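Local coordinates for AT-less polyketide synthase (Streptomyces platensis subsp. rosaceus, PDB 4TKT), which probably extends the growing isomigrastatin polyketide chain by decarboxylative Claisen-type condensation, acting as a ketosynthase domain of a modular synthase, at residues F230-R236 with D245-P249; A135-Y139 with G211-L215; G60-W66 with Y222-G226; L24-W28 with A372-Q377; I73-D77 with R96-Q100. All coordinates share one frame; numbering follows the deposited sequence.

Contact 1 (F230-R236 with D245-P249); sequences FASSDGR and DGYVP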
# COMPACT_ATOMS: atom_id res chain seq x y z
N PHE A 230 3.94 -27.10 0.89
CA PHE A 230 3.39 -25.97 0.15
C PHE A 230 4.49 -25.16 -0.52
O PHE A 230 4.23 -24.39 -1.44
CB PHE A 230 2.58 -25.06 1.08
CG PHE A 230 1.43 -25.73 1.75
CD1 PHE A 230 0.33 -26.17 1.02
CD2 PHE A 230 1.42 -25.92 3.12
CE1 PHE A 230 -0.74 -26.79 1.64
CE2 PHE A 230 0.36 -26.54 3.75
CZ PHE A 230 -0.72 -26.97 3.01
N ALA A 231 5.72 -25.34 -0.05
CA ALA A 231 6.84 -24.55 -0.55
C ALA A 231 7.37 -25.08 -1.88
O ALA A 231 7.38 -26.29 -2.11
CB ALA A 231 7.95 -24.52 0.48
N SER A 232 7.80 -24.17 -2.75
CA SER A 232 8.42 -24.56 -4.01
C SER A 232 9.89 -24.89 -3.81
O SER A 232 10.56 -24.32 -2.95
CB SER A 232 8.26 -23.45 -5.05
OG SER A 232 8.75 -22.21 -4.57
N SER A 233 10.40 -25.83 -4.61
CA SER A 233 11.76 -26.32 -4.45
C SER A 233 12.83 -25.28 -4.80
O SER A 233 13.99 -25.43 -4.41
CB SER A 233 11.97 -27.56 -5.32
OG SER A 233 11.07 -28.58 -4.95
N ASP A 234 12.44 -24.24 -5.52
CA ASP A 234 13.39 -23.24 -6.00
C ASP A 234 13.12 -21.85 -5.42
O ASP A 234 13.74 -20.87 -5.83
CB ASP A 234 13.35 -23.16 -7.53
CG ASP A 234 12.01 -22.69 -8.06
OD1 ASP A 234 11.01 -22.81 -7.33
OD2 ASP A 234 11.96 -22.21 -9.21
N GLY A 235 12.20 -21.78 -4.46
CA GLY A 235 11.89 -20.53 -3.79
C GLY A 235 11.35 -19.46 -4.71
O GLY A 235 11.61 -18.27 -4.52
N ARG A 236 10.59 -19.87 -5.71
CA ARG A 236 10.00 -18.94 -6.66
C ARG A 236 8.53 -19.23 -6.87
O ARG A 236 8.09 -20.38 -6.74
CB ARG A 236 10.74 -19.01 -8.01
CG ARG A 236 12.19 -18.56 -7.96
CD ARG A 236 12.30 -17.13 -7.49
NE ARG A 236 13.65 -16.58 -7.65
CZ ARG A 236 14.67 -16.83 -6.84
NH1 ARG A 236 14.51 -17.64 -5.79
NH2 ARG A 236 15.85 -16.29 -7.07
N ASP A 245 6.11 -25.89 -8.36
CA ASP A 245 5.72 -26.93 -7.41
C ASP A 245 5.51 -26.36 -6.01
O ASP A 245 5.83 -27.01 -5.01
CB ASP A 245 6.77 -28.04 -7.38
CG ASP A 245 8.14 -27.54 -6.96
OD1 ASP A 245 8.36 -26.31 -6.95
OD2 ASP A 245 9.01 -28.38 -6.66
N GLY A 246 4.96 -25.16 -5.94
CA GLY A 246 4.70 -24.51 -4.67
C GLY A 246 4.90 -23.01 -4.77
O GLY A 246 5.00 -22.46 -5.86
N TYR A 247 4.96 -22.35 -3.62
CA TYR A 247 5.17 -20.91 -3.60
C TYR A 247 6.33 -20.53 -2.69
O TYR A 247 6.90 -21.39 -2.01
CB TYR A 247 3.90 -20.17 -3.16
CG TYR A 247 3.46 -20.42 -1.73
CD1 TYR A 247 3.98 -19.66 -0.69
CD2 TYR A 247 2.51 -21.38 -1.43
CE1 TYR A 247 3.58 -19.87 0.62
CE2 TYR A 247 2.10 -21.59 -0.12
CZ TYR A 247 2.64 -20.83 0.89
OH TYR A 247 2.24 -21.04 2.19
N VAL A 248 6.69 -19.25 -2.70
CA VAL A 248 7.68 -18.71 -1.79
C VAL A 248 7.05 -17.54 -1.03
O VAL A 248 6.48 -16.64 -1.64
CB VAL A 248 8.97 -18.27 -2.53
CG1 VAL A 248 8.66 -17.27 -3.63
CG2 VAL A 248 9.98 -17.70 -1.55
N PRO A 249 7.11 -17.58 0.30
CA PRO A 249 6.47 -16.52 1.10
C PRO A 249 7.16 -15.17 0.95
O PRO A 249 8.37 -15.12 0.72
CB PRO A 249 6.61 -17.05 2.54
CG PRO A 249 7.77 -17.96 2.50
CD PRO A 249 7.74 -18.61 1.14
O HOH W 1 9.70 -21.76 -1.40
O HOH W 2 6.25 -21.96 -8.34
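D245 OD2 is gripped from two directions: the hydroxyl of S233 donates to it, OG to OD2 being 2.7 Å, and R56 reaches the same oxygen in a salt bridge. The second carboxylate oxygen is busy too, because the backbone N of S233 lies 3.1 Å from D245 OD1. Both oxygens are met on their syn sides, somewhat out of the carboxylate plane, so one serine holds the whole group like a fork and fixes its rotation. D245 CG sits between its own backbone N and carbonyl carbon (chi1 60°), which folds the acid back over S232 and S233. D234 brings a like charge near, but it is engaged by R238, and the arginines probably offset the repulsion.

Beside this clasp the backbones bridge once, at A231 and Y247. Y247 N donates to F230 O at 3.1 Å and S232 N to Y247 O at 3.0 Å. That last oxygen also accepts from a water, which donates in turn to S232 O, so the bridge has a wet flank. G246, without a side chain, lets its CA come within 3.3 Å of F230 O. Farther out, Y247 CE2 rests on F230 CB at 3.7 Å, while V248 CG1 presses on G235 O. S232 OG closes the bend from inside, donating to R236 O at 2.9 Å. What results is a type I beta turn, S232 to G235, clasped by a carboxylate within the long loop that leads from helix 220-227 to strand 252-260 of the ketosynthase's thiolase-like fold.

Contact 2 (A135-Y139 with G211-L215); sequences AGAMY and GGVNL
Y139 and N214 set the character of this contact: the amide comes up to the side of the ring, with N214 OD1 near the ring plane and 3.2 Å from Y139 CD2, while the two flat groups are inclined by 51°. The oxygen therefore faces ring hydrogens and not the pi cloud. N214 gets there by an extended first torsion (CG opposite its backbone N, chi1 -176°), which carries the amide out of the strand toward the tyrosine. The remaining polar ends are held elsewhere: Y139 OH by E363, N214 ND2 by G250. A water ties the pair once more, accepting from Y139 N at 2.9 Å and lying 3.2 Å from N214 OD1.

One step back, A137 CB meets V213 CG1 at 4.0 Å, a small methyl against one branch of the valine, and I165 of helix 163-173 touches both residues. Before that the backbones do the work. A135 and G136 run parallel to G211 and G212, with G136 N donating to G211 O at 2.8 Å and V213 N to G136 O at 3.0 Å, the latter almost straight at the carbonyl (C=O...N angle 177°). Where the two glycines stand side by side the CA atoms of G136 and G212 are only 4.3 Å apart. These are neighbouring strands, 129-136 and 208-214, of the large central sheet.

The chemistry thus changes along the pair, from direct backbone hydrogen bonds to a water and an amide as the strands part, and Y139 is held there by several polar links: E363 on its OH, the water on its N and K221 in a cation-pi contact with its ring.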
# COMPACT_ATOMS: atom_id res chain seq x y z
N ALA A 135 -8.15 -3.70 8.09
CA ALA A 135 -6.85 -4.31 7.89
C ALA A 135 -6.96 -5.81 7.68
O ALA A 135 -7.80 -6.47 8.29
CB ALA A 135 -5.94 -4.01 9.07
N GLY A 136 -6.12 -6.35 6.81
CA GLY A 136 -6.06 -7.78 6.59
C GLY A 136 -4.73 -8.34 7.07
O GLY A 136 -3.67 -7.84 6.70
N ALA A 137 -4.80 -9.38 7.90
CA ALA A 137 -3.61 -10.06 8.39
C ALA A 137 -3.98 -11.47 8.82
O ALA A 137 -5.13 -11.73 9.15
CB ALA A 137 -2.98 -9.29 9.53
N MSE A 138 -3.00 -12.38 8.82
CA MSE A 138 -3.30 -13.77 9.15
C MSE A 138 -2.32 -14.42 10.12
O MSE A 138 -2.62 -15.49 10.67
CB MSE A 138 -3.37 -14.60 7.86
CG MSE A 138 -2.07 -14.67 7.08
SE MSE A 138 -2.19 -15.86 5.53
CE MSE A 138 -2.44 -17.56 6.45
N TYR A 139 -1.17 -13.80 10.35
CA TYR A 139 -0.17 -14.38 11.25
C TYR A 139 0.04 -13.57 12.52
O TYR A 139 0.08 -12.34 12.48
CB TYR A 139 1.17 -14.54 10.54
CG TYR A 139 1.19 -15.57 9.44
CD1 TYR A 139 1.11 -16.92 9.74
CD2 TYR A 139 1.31 -15.20 8.11
CE1 TYR A 139 1.13 -17.88 8.73
CE2 TYR A 139 1.34 -16.14 7.10
CZ TYR A 139 1.24 -17.48 7.42
OH TYR A 139 1.26 -18.43 6.42
N GLY A 211 -6.23 -2.01 3.81
CA GLY A 211 -4.94 -2.57 3.44
C GLY A 211 -4.65 -3.88 4.12
O GLY A 211 -5.48 -4.43 4.84
N GLY A 212 -3.45 -4.40 3.87
CA GLY A 212 -3.01 -5.66 4.45
C GLY A 212 -1.56 -5.61 4.87
O GLY A 212 -0.78 -4.79 4.39
N VAL A 213 -1.20 -6.49 5.80
CA VAL A 213 0.17 -6.57 6.27
C VAL A 213 0.56 -8.03 6.49
O VAL A 213 -0.23 -8.83 6.99
CB VAL A 213 0.36 -5.77 7.58
CG1 VAL A 213 -0.66 -6.18 8.63
CG2 VAL A 213 1.78 -5.93 8.12
N ASN A 214 1.78 -8.37 6.08
CA ASN A 214 2.28 -9.72 6.28
C ASN A 214 3.79 -9.74 6.43
O ASN A 214 4.52 -9.29 5.54
CB ASN A 214 1.86 -10.61 5.11
CG ASN A 214 2.26 -12.05 5.32
OD1 ASN A 214 1.62 -12.79 6.07
ND2 ASN A 214 3.33 -12.47 4.65
N LEU A 215 4.27 -10.27 7.55
CA LEU A 215 5.70 -10.36 7.81
C LEU A 215 6.12 -11.79 8.11
O LEU A 215 5.32 -12.61 8.56
CB LEU A 215 6.09 -9.44 8.97
CG LEU A 215 5.81 -7.95 8.78
CD1 LEU A 215 6.25 -7.15 9.99
CD2 LEU A 215 6.48 -7.43 7.51
O HOH W 3 0.15 -11.72 8.73

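Contact 3 (G60-W66 with Y222-G226); sequences GRTYSKW and YLMIG
Y222 anchors the loop at two points. Its hydroxyl donates to W66 O, OH to O being 2.7 Å, and its own carbonyl accepts a hydrogen bond from T62, with OG1 to O at 2.8 Å; both donors lie above the plane of the carbonyl they reach. Y222 O thus serves two masters, since G226 N also bonds to it, weakly, in the helix. With T62 OG1 opposite its backbone N (chi1 -179°), the hydroxyl is aimed at the helix, and it weakly accepts S64 N as well, giving an ST turn.

A water spans R61 O and L223 O, 2.7 Å from the former. Around these bonds the packing is close: Y63 CE1 sets its ring edge against G226 O at 3.5 Å, S64 OG lies 3.7 Å from Y222 CE2, and L223 CD2 packs against G60 O at 3.5 Å. Y63 sends its own hydroxyl on to A231 O, while F69 and P249 also touch the Y222 side chain.

Loop 60-66, running into the short strand 66-67, is thus fastened along one side of helix 220-227, far from the centre of the chain, within the N-terminal ketoacyl-synthase region.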
# COMPACT_ATOMS: atom_id res chain seq x y z
N GLY A 60 10.92 -31.65 11.42
CA GLY A 60 11.69 -30.64 12.12
C GLY A 60 12.57 -29.82 11.20
O GLY A 60 13.41 -29.04 11.65
N ARG A 61 12.37 -29.99 9.89
CA ARG A 61 13.16 -29.29 8.90
C ARG A 61 12.29 -28.66 7.82
O ARG A 61 11.07 -28.82 7.82
CB ARG A 61 14.18 -30.23 8.25
CG ARG A 61 15.19 -30.83 9.22
CD ARG A 61 16.10 -29.76 9.82
NE ARG A 61 17.09 -30.34 10.72
CZ ARG A 61 16.91 -30.52 12.02
NH1 ARG A 61 15.76 -30.17 12.59
NH2 ARG A 61 17.87 -31.05 12.76
N THR A 62 12.93 -27.93 6.91
CA THR A 62 12.25 -27.34 5.77
C THR A 62 13.18 -27.31 4.56
O THR A 62 14.39 -27.20 4.71
CB THR A 62 11.75 -25.91 6.07
OG1 THR A 62 11.06 -25.39 4.93
CG2 THR A 62 12.92 -24.99 6.41
N TYR A 63 12.60 -27.41 3.37
CA TYR A 63 13.40 -27.46 2.15
C TYR A 63 13.38 -26.11 1.42
O TYR A 63 13.98 -25.96 0.36
CB TYR A 63 12.90 -28.57 1.22
CG TYR A 63 11.46 -28.44 0.82
CD1 TYR A 63 10.44 -28.89 1.65
CD2 TYR A 63 11.11 -27.88 -0.40
CE1 TYR A 63 9.11 -28.77 1.29
CE2 TYR A 63 9.79 -27.75 -0.77
CZ TYR A 63 8.79 -28.20 0.08
OH TYR A 63 7.48 -28.07 -0.30
N SER A 64 12.69 -25.14 2.01
CA SER A 64 12.68 -23.78 1.48
C SER A 64 13.60 -22.89 2.29
O SER A 64 13.61 -22.95 3.52
CB SER A 64 11.26 -23.22 1.49
OG SER A 64 11.26 -21.86 1.10
N LYS A 65 14.37 -22.05 1.60
CA LYS A 65 15.26 -21.11 2.27
C LYS A 65 15.21 -19.75 1.60
O LYS A 65 16.14 -18.95 1.73
CB LYS A 65 16.69 -21.65 2.29
CG LYS A 65 17.29 -21.88 0.91
CD LYS A 65 18.75 -22.28 1.01
CE LYS A 65 19.40 -22.38 -0.35
NZ LYS A 65 20.87 -22.61 -0.25
N TRP A 66 14.12 -19.48 0.90
CA TRP A 66 13.97 -18.23 0.16
C TRP A 66 12.75 -17.44 0.62
O TRP A 66 11.87 -17.98 1.30
CB TRP A 66 13.87 -18.51 -1.34
CG TRP A 66 15.01 -19.30 -1.87
CD1 TRP A 66 16.20 -18.82 -2.35
CD2 TRP A 66 15.09 -20.73 -1.98
NE1 TRP A 66 17.00 -19.85 -2.75
CE2 TRP A 66 16.35 -21.04 -2.54
CE3 TRP A 66 14.22 -21.77 -1.66
CZ2 TRP A 66 16.75 -22.35 -2.78
CZ3 TRP A 66 14.62 -23.07 -1.91
CH2 TRP A 66 15.88 -23.35 -2.46
N TYR A 222 8.12 -21.42 8.02
CA TYR A 222 8.90 -22.19 7.06
C TYR A 222 8.89 -23.68 7.39
O TYR A 222 8.88 -24.51 6.48
CB TYR A 222 10.33 -21.66 7.00
CG TYR A 222 10.44 -20.45 6.10
CD1 TYR A 222 10.14 -19.18 6.57
CD2 TYR A 222 10.82 -20.59 4.77
CE1 TYR A 222 10.22 -18.07 5.74
CE2 TYR A 222 10.91 -19.49 3.94
CZ TYR A 222 10.61 -18.24 4.43
OH TYR A 222 10.69 -17.14 3.60
N LEU A 223 8.88 -24.02 8.67
CA LEU A 223 8.76 -25.41 9.08
C LEU A 223 7.38 -25.95 8.70
O LEU A 223 7.19 -27.15 8.51
CB LEU A 223 8.99 -25.57 10.58
CG LEU A 223 10.41 -25.36 11.09
CD1 LEU A 223 10.44 -25.38 12.61
CD2 LEU A 223 11.35 -26.42 10.53
N MSE A 224 6.42 -25.04 8.57
CA MSE A 224 5.04 -25.40 8.28
C MSE A 224 4.83 -25.68 6.80
O MSE A 224 4.21 -26.68 6.43
CB MSE A 224 4.11 -24.28 8.73
CG MSE A 224 2.64 -24.65 8.69
SE MSE A 224 1.58 -23.26 7.84
CE MSE A 224 1.78 -23.84 6.00
N ILE A 225 5.35 -24.80 5.95
CA ILE A 225 5.23 -24.99 4.50
C ILE A 225 6.14 -26.12 4.03
O ILE A 225 5.97 -26.64 2.92
CB ILE A 225 5.56 -23.70 3.73
CG1 ILE A 225 7.02 -23.30 3.95
CG2 ILE A 225 4.64 -22.58 4.16
CD1 ILE A 225 7.42 -22.05 3.18
N GLY A 226 7.09 -26.50 4.87
CA GLY A 226 7.96 -27.63 4.57
C GLY A 226 7.25 -28.94 4.85
O GLY A 226 7.32 -29.88 4.07
O HOH W 4 8.88 -29.14 9.39

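Contact 4 (L24-W28 with A372-Q377); sequences LDTFW and AKLLLQ
Two helices of the ketosynthase pack across one another here, helix 24-32 near the start of the chain and helix 366-380 far along it; the touching parts have axes 10.6 Å apart at closest and cross at -77°. L376 is the central side chain of the second helix here. Its CB lies 3.7 Å from W28 CE3, and its CD1 reaches the other way, to F27 CD2 at 3.9 Å and to L24 O at the same distance. The L376 and W28 side chains run alongside each other, pointing opposite ways, and the indole also spreads one face over the backbone, with L376 O 3.7 Å from W28 CZ3, offset toward the rim. W28 CG stands opposite its backbone N (chi1 174°), swinging the ring system out over the neighbouring helix, where H380 stacks on it.

In this thiolase-like fold strand 9-17 of the central sheet backs the pair: M14 touches both L24 and A372. There A372 offers a single methyl, CB, to two partners: L24 CD2 at 3.8 Å and F27 CE2 at 4.0 Å. The phenyl of F27 turns its edge to K373 N, while Y18 meets the same ring elsewhere. Q377 CG brushes W28 CZ3 at 4.1 Å, its amide oxygen being held by V384 N. K373 extends beyond the interface, its NZ in a salt bridge with E319.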
# COMPACT_ATOMS: atom_id res chain seq x y z
N LEU A 24 6.33 2.87 -3.45
CA LEU A 24 5.64 2.50 -4.68
C LEU A 24 6.41 2.89 -5.94
O LEU A 24 6.37 2.18 -6.94
CB LEU A 24 4.24 3.11 -4.71
CG LEU A 24 3.25 2.47 -3.73
CD1 LEU A 24 2.05 3.37 -3.47
CD2 LEU A 24 2.80 1.12 -4.25
N ASP A 25 7.12 4.02 -5.87
CA ASP A 25 7.93 4.47 -7.00
C ASP A 25 9.00 3.44 -7.35
O ASP A 25 9.22 3.13 -8.52
CB ASP A 25 8.58 5.82 -6.71
CG ASP A 25 7.58 6.96 -6.65
OD1 ASP A 25 6.46 6.81 -7.19
OD2 ASP A 25 7.91 8.01 -6.06
N THR A 26 9.66 2.92 -6.32
CA THR A 26 10.67 1.88 -6.51
C THR A 26 10.01 0.60 -7.01
O THR A 26 10.56 -0.11 -7.85
CB THR A 26 11.44 1.59 -5.22
OG1 THR A 26 12.00 2.80 -4.72
CG2 THR A 26 12.54 0.58 -5.47
N PHE A 27 8.82 0.33 -6.48
CA PHE A 27 8.08 -0.87 -6.84
C PHE A 27 7.78 -0.89 -8.33
O PHE A 27 7.88 -1.93 -8.98
CB PHE A 27 6.79 -0.96 -6.02
CG PHE A 27 6.03 -2.24 -6.21
CD1 PHE A 27 6.67 -3.46 -6.11
CD2 PHE A 27 4.67 -2.23 -6.47
CE1 PHE A 27 5.97 -4.64 -6.28
CE2 PHE A 27 3.96 -3.40 -6.63
CZ PHE A 27 4.62 -4.61 -6.54
N TRP A 28 7.44 0.27 -8.88
CA TRP A 28 7.19 0.39 -10.31
C TRP A 28 8.46 0.16 -11.11
O TRP A 28 8.43 -0.48 -12.17
CB TRP A 28 6.60 1.76 -10.66
CG TRP A 28 6.47 1.97 -12.13
CD1 TRP A 28 7.15 2.87 -12.89
CD2 TRP A 28 5.64 1.24 -13.04
NE1 TRP A 28 6.78 2.76 -14.21
CE2 TRP A 28 5.85 1.76 -14.33
CE3 TRP A 28 4.72 0.19 -12.88
CZ2 TRP A 28 5.18 1.28 -15.45
CZ3 TRP A 28 4.06 -0.28 -14.00
CH2 TRP A 28 4.29 0.26 -15.27
N ALA A 372 -1.62 -2.61 -6.18
CA ALA A 372 -0.58 -1.63 -6.50
C ALA A 372 -0.06 -1.81 -7.92
O ALA A 372 0.02 -0.85 -8.68
CB ALA A 372 0.56 -1.73 -5.50
N LYS A 373 0.28 -3.05 -8.26
CA LYS A 373 0.78 -3.36 -9.60
C LYS A 373 -0.23 -2.97 -10.67
O LYS A 373 0.13 -2.43 -11.71
CB LYS A 373 1.12 -4.85 -9.72
CG LYS A 373 1.54 -5.26 -11.12
CD LYS A 373 1.82 -6.75 -11.21
CE LYS A 373 1.92 -7.20 -12.66
NZ LYS A 373 2.05 -8.68 -12.78
N LEU A 374 -1.51 -3.25 -10.40
CA LEU A 374 -2.57 -2.97 -11.36
C LEU A 374 -2.76 -1.47 -11.55
O LEU A 374 -2.82 -0.99 -12.68
CB LEU A 374 -3.88 -3.62 -10.91
CG LEU A 374 -5.05 -3.57 -11.90
CD1 LEU A 374 -4.59 -3.92 -13.30
CD2 LEU A 374 -6.14 -4.51 -11.44
N LEU A 375 -2.83 -0.73 -10.45
CA LEU A 375 -3.01 0.72 -10.51
C LEU A 375 -1.81 1.41 -11.15
O LEU A 375 -1.97 2.38 -11.90
CB LEU A 375 -3.25 1.29 -9.11
CG LEU A 375 -4.58 0.93 -8.44
CD1 LEU A 375 -4.61 1.47 -7.02
CD2 LEU A 375 -5.75 1.46 -9.24
N LEU A 376 -0.61 0.91 -10.86
CA LEU A 376 0.61 1.48 -11.43
C LEU A 376 0.70 1.24 -12.93
O LEU A 376 1.19 2.09 -13.67
CB LEU A 376 1.84 0.89 -10.73
CG LEU A 376 2.18 1.47 -9.36
CD1 LEU A 376 3.28 0.66 -8.69
CD2 LEU A 376 2.58 2.93 -9.48
N GLN A 377 0.22 0.08 -13.38
CA GLN A 377 0.20 -0.22 -14.80
C GLN A 377 -0.71 0.75 -15.55
O GLN A 377 -0.40 1.18 -16.65
CB GLN A 377 -0.25 -1.66 -15.05
CG GLN A 377 0.83 -2.70 -14.84
CD GLN A 377 0.33 -4.11 -15.05
OE1 GLN A 377 0.99 -4.92 -15.70
NE2 GLN A 377 -0.83 -4.41 -14.49

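Contact 5 (I73-D77 with R96-Q100); sequences IDEFD and RLFLQ
I73 starts the contact with a loose apolar touch, its CG2 lying 4.3 Å from L97 CD1, while its backbone N is hydrogen-bonded to a MES molecule, probably brought in by the crystallisation liquor. At D74 the carbonyl takes over: D74 O is 3.3 Å from R96 NH1 and sits at the edge of the guanidinium, near its plane. That group is held firmly from beyond the segments, NE by M91 O and NH1 by Y612 O.

E75 turns its side chain off to a salt bridge with R609 and presents its carbonyl to a water that donates to E75 O at 2.9 Å and to Q100 OE1 at 3.1 Å. Here the strand 75-76 pairs antiparallel with 610-611 of the C-terminal tail, so the helix 93-109 backs a two-stranded ribbon that joins the tail to the ketosynthase.

F76 is the main side chain. CG stands opposite its backbone N (chi1 -171°), sending the ring down onto the helix, where the aliphatic stem of R96 runs beneath one face. R96 CG lies 3.7 Å from the ring centroid and 9° off the normal, a clean CH-pi contact, and the chain then bends at chi3 to carry its guanidinium to the ribbon. L99 CD1 meets the ring edge, 4.0 Å from F76 CZ, and Q100 NE2 approaches F76 CD1 at 3.5 Å with amide and ring inclined by 40°. D77 follows with its N 3.4 Å from Q100 NE2, two donors not bonded to each other; the D77 carboxylate accepts from A608 N.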
# COMPACT_ATOMS: atom_id res chain seq x y z
N ILE A 73 12.54 -4.52 9.57
CA ILE A 73 11.17 -4.63 10.06
C ILE A 73 11.11 -4.36 11.56
O ILE A 73 10.02 -4.28 12.14
CB ILE A 73 10.56 -6.01 9.77
CG1 ILE A 73 11.30 -7.10 10.53
CG2 ILE A 73 10.56 -6.30 8.27
CD1 ILE A 73 10.67 -8.46 10.39
N ASP A 74 12.27 -4.21 12.19
CA ASP A 74 12.34 -3.86 13.60
C ASP A 74 12.51 -2.36 13.79
O ASP A 74 12.51 -1.87 14.92
CB ASP A 74 13.48 -4.61 14.28
CG ASP A 74 14.82 -4.36 13.63
OD1 ASP A 74 14.86 -3.93 12.46
OD2 ASP A 74 15.85 -4.60 14.30
N GLU A 75 12.66 -1.63 12.69
CA GLU A 75 12.81 -0.18 12.74
C GLU A 75 11.45 0.49 12.95
O GLU A 75 10.47 0.11 12.32
CB GLU A 75 13.48 0.34 11.47
CG GLU A 75 14.88 -0.21 11.24
CD GLU A 75 15.46 0.21 9.91
OE1 GLU A 75 14.74 0.85 9.12
OE2 GLU A 75 16.65 -0.09 9.66
N PHE A 76 11.41 1.48 13.83
CA PHE A 76 10.15 2.12 14.20
C PHE A 76 10.38 3.48 14.85
O PHE A 76 11.44 3.73 15.42
CB PHE A 76 9.37 1.20 15.16
CG PHE A 76 7.97 1.66 15.45
CD1 PHE A 76 7.13 2.04 14.42
CD2 PHE A 76 7.50 1.69 16.75
CE1 PHE A 76 5.84 2.46 14.68
CE2 PHE A 76 6.20 2.09 17.02
CZ PHE A 76 5.37 2.48 15.99
N ASP A 77 9.39 4.36 14.74
CA ASP A 77 9.47 5.70 15.32
C ASP A 77 8.37 5.89 16.36
O ASP A 77 7.39 6.59 16.10
CB ASP A 77 9.35 6.75 14.22
CG ASP A 77 9.73 8.15 14.69
OD1 ASP A 77 9.80 8.39 15.92
OD2 ASP A 77 9.94 9.02 13.81
N ARG A 96 3.42 -2.09 13.96
CA ARG A 96 4.34 -0.96 13.81
C ARG A 96 4.41 -0.49 12.36
O ARG A 96 4.30 0.70 12.09
CB ARG A 96 5.74 -1.34 14.31
CG ARG A 96 5.82 -1.57 15.82
CD ARG A 96 7.27 -1.75 16.25
NE ARG A 96 7.54 -3.09 16.77
CZ ARG A 96 8.74 -3.67 16.76
NH1 ARG A 96 9.78 -3.03 16.25
NH2 ARG A 96 8.89 -4.88 17.26
N LEU A 97 4.59 -1.43 11.44
CA LEU A 97 4.74 -1.08 10.03
C LEU A 97 3.44 -0.59 9.41
O LEU A 97 3.46 0.19 8.46
CB LEU A 97 5.28 -2.28 9.24
CG LEU A 97 6.71 -2.73 9.58
CD1 LEU A 97 7.29 -3.57 8.46
CD2 LEU A 97 7.59 -1.53 9.88
N PHE A 98 2.31 -1.05 9.93
CA PHE A 98 1.02 -0.63 9.39
C PHE A 98 0.71 0.79 9.84
O PHE A 98 0.10 1.56 9.10
CB PHE A 98 -0.09 -1.59 9.80
CG PHE A 98 -1.35 -1.42 8.99
CD1 PHE A 98 -1.35 -1.66 7.62
CD2 PHE A 98 -2.53 -1.03 9.60
CE1 PHE A 98 -2.51 -1.50 6.88
CE2 PHE A 98 -3.69 -0.87 8.86
CZ PHE A 98 -3.68 -1.11 7.49
N LEU A 99 1.12 1.12 11.06
CA LEU A 99 1.02 2.49 11.54
C LEU A 99 1.72 3.45 10.59
O LEU A 99 1.15 4.46 10.17
CB LEU A 99 1.61 2.63 12.95
CG LEU A 99 0.64 2.53 14.12
CD1 LEU A 99 1.39 2.56 15.44
CD2 LEU A 99 -0.38 3.66 14.06
N GLN A 100 2.96 3.12 10.24
CA GLN A 100 3.76 3.96 9.34
C GLN A 100 3.17 3.98 7.94
O GLN A 100 3.18 5.00 7.26
CB GLN A 100 5.21 3.47 9.32
CG GLN A 100 5.92 3.65 10.65
CD GLN A 100 7.39 3.25 10.61
OE1 GLN A 100 7.82 2.53 9.72
NE2 GLN A 100 8.16 3.73 11.58
O HOH W 5 10.19 0.57 9.50

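Overall arrangement
All five contacts lie in the ketosynthase part of the chain. Contact 4 closes the longest loop, residues 24 to 377, and the other four nest inside it; contact 3 in turn encloses contacts 5 and 2, and contact 1 follows them. Contacts 1 and 3 are neighbours, centres 10 Å apart, touching through Y63 OH to A231 O and P249 on Y222, and together form one peripheral patch. Contacts 2 and 5 also touch, F98 of helix 93-109 packing on the sheet at A135, their centres 14 Å apart. Contact 4 stands alone, its centre 19 Å from that of contact 2; it joins early and late chain through helices backed by strand 9-17, while contact 2 lies in the central sheet itself.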